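Intestinal fatty acid binding protein (Rattus norvegicus, PDB 1ICM) binds long-chain fatty acids such as myristate inside a beta-barrel capped by two short helices, probably serving their uptake or transport within intestinal cells. Local coordinates at residues M21-V25 against V26-L30. Sequence-based numbering, arbitrary orientation.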
loop_
_atom_site.group_PDB
_atom_site.type_symbol
_atom_site.label_atom_id
_atom_site.label_comp_id
_atom_site.label_asym_id
_atom_site.label_seq_id
_atom_site.Cartn_x
_atom_site.Cartn_y
_atom_site.Cartn_z
ATOM N N MET A 21 -9.225 -2.316 -10.905
ATOM C CA MET A 21 -9.531 -1.130 -10.122
ATOM C C MET A 21 -10.109 -0.032 -10.989
ATOM O O MET A 21 -10.656 0.914 -10.433
ATOM C CB MET A 21 -8.296 -0.584 -9.372
ATOM C CG MET A 21 -7.900 -1.531 -8.232
ATOM S SD MET A 21 -8.851 -1.246 -6.711
ATOM C CE MET A 21 -8.504 0.520 -6.461
ATOM N N GLY A 22 -9.958 -0.213 -12.310
ATOM C CA GLY A 22 -10.492 0.758 -13.235
ATOM C C GLY A 22 -9.442 1.722 -13.790
ATOM O O GLY A 22 -9.799 2.767 -14.328
ATOM N N ILE A 23 -8.151 1.413 -13.687
ATOM C CA ILE A 23 -7.116 2.328 -14.205
ATOM C C ILE A 23 -6.821 2.094 -15.677
ATOM O O ILE A 23 -6.659 0.958 -16.123
ATOM C CB ILE A 23 -5.852 2.333 -13.350
ATOM C CG1 ILE A 23 -6.133 3.002 -12.007
ATOM C CG2 ILE A 23 -4.714 3.071 -14.050
ATOM C CD1 ILE A 23 -6.299 2.011 -10.866
ATOM N N ASN A 24 -6.749 3.196 -16.446
ATOM C CA ASN A 24 -6.512 3.123 -17.877
ATOM C C ASN A 24 -5.168 2.560 -18.324
ATOM O O ASN A 24 -4.191 2.627 -17.570
ATOM C CB ASN A 24 -6.922 4.443 -18.595
ATOM C CG ASN A 24 -5.866 5.533 -18.655
ATOM O OD1 ASN A 24 -4.694 5.222 -18.931
ATOM N ND2 ASN A 24 -6.268 6.782 -18.424
ATOM N N VAL A 25 -5.101 2.044 -19.544
ATOM C CA VAL A 25 -3.857 1.471 -20.024
ATOM C C VAL A 25 -2.592 2.320 -19.793
ATOM O O VAL A 25 -1.553 1.855 -19.299
ATOM C CB VAL A 25 -3.893 0.861 -21.412
ATOM C CG1 VAL A 25 -4.106 1.974 -22.431
ATOM C CG2 VAL A 25 -2.567 0.193 -21.744
ATOM N N VAL A 26 -2.683 3.607 -20.127
ATOM C CA VAL A 26 -1.535 4.482 -19.964
ATOM C C VAL A 26 -1.073 4.710 -18.521
ATOM O O VAL A 26 0.123 4.675 -18.183
ATOM C CB VAL A 26 -1.824 5.768 -20.726
ATOM C CG1 VAL A 26 -0.881 6.902 -20.355
ATOM C CG2 VAL A 26 -1.724 5.385 -22.203
ATOM N N LYS A 27 -2.068 4.935 -17.672
ATOM C CA LYS A 27 -1.805 5.167 -16.262
ATOM C C LYS A 27 -1.245 3.882 -15.610
ATOM O O LYS A 27 -0.467 3.961 -14.653
ATOM C CB LYS A 27 -2.985 5.817 -15.556
ATOM C CG LYS A 27 -3.518 7.058 -16.252
ATOM C CD LYS A 27 -2.679 8.312 -16.065
ATOM C CE LYS A 27 -3.240 9.541 -16.790
ATOM N NZ LYS A 27 -2.244 10.605 -17.031
ATOM N N ARG A 28 -1.597 2.691 -16.150
ATOM C CA ARG A 28 -1.043 1.461 -15.584
ATOM C C ARG A 28 0.454 1.392 -15.852
ATOM O O ARG A 28 1.252 0.962 -14.982
ATOM C CB ARG A 28 -1.696 0.166 -16.069
ATOM C CG ARG A 28 -3.178 0.217 -15.802
ATOM C CD ARG A 28 -3.838 -1.138 -16.011
ATOM N NE ARG A 28 -3.838 -1.766 -17.335
ATOM C CZ ARG A 28 -4.864 -1.670 -18.190
ATOM N NH1 ARG A 28 -5.933 -0.910 -17.901
ATOM N NH2 ARG A 28 -4.819 -2.310 -19.349
ATOM N N LYS A 29 0.824 1.752 -17.094
ATOM C CA LYS A 29 2.247 1.736 -17.425
ATOM C C LYS A 29 3.026 2.726 -16.544
ATOM O O LYS A 29 4.132 2.492 -16.060
ATOM C CB LYS A 29 2.454 1.879 -18.931
ATOM C CG LYS A 29 1.737 0.721 -19.658
ATOM C CD LYS A 29 2.630 -0.518 -19.682
ATOM C CE LYS A 29 2.123 -1.838 -20.283
ATOM N NZ LYS A 29 3.219 -2.836 -20.347
ATOM N N LEU A 30 2.443 3.872 -16.258
ATOM C CA LEU A 30 3.127 4.817 -15.393
ATOM C C LEU A 30 3.165 4.309 -13.940
ATOM O O LEU A 30 4.162 4.525 -13.255
ATOM C CB LEU A 30 2.484 6.229 -15.344
ATOM C CG LEU A 30 2.328 6.919 -16.716
ATOM C CD1 LEU A 30 1.590 8.275 -16.628
ATOM C CD2 LEU A 30 3.662 7.030 -17.452
#
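Asn24 caps the start of helix 25-31 with its side-chain OD1, which accepts Lys27 N at 2.9 Å in a nearly straight bond (168°). Its CG stands between the backbone N and the carbonyl carbon (chi1 87°), turning the amide toward the backbone N-H of Lys27. The donor stands above the carbonyl plane of the amide, not within it. Backbone bonds carry the turn onward, from Arg28 N to Asn24 O (3.0 Å) and from Lys29 N to Val25 O (3.2 Å).

The second grip is a side chain reaching back past the cap. Arg28, bent at chi3 (-63°), returns along the chain, and its NH1 donates to Ile23 O at 2.7 Å, the acceptor sitting at the guanidinium edge in plane. Val25 CA lies over the centre of one face of the same group, 3.7 Å above the plane. With a leucine in place of Arg28, Ile23 O would probably be left without this donor and Val25 without the flat group against its backbone.

The apolar part is small: Ile23 CG2 meets Lys27 CB at 3.6 Å and also touches the Arg28 CG methylene. The Ile23 side chain lies about 4 Å from the bound myristate.

Gly22, at positive phi, ends helix 14-21 in a Schellman motif, and Arg28 NH2 has a long, weak ion pair with Glu19 of that helix. The linker of the family's helix-turn-helix lid is thus tied to the second helix by an Asn cap and an arginine-to-carbonyl bond, surface polar ties that probably help hold its shape beside an isoleucine close to the ligand.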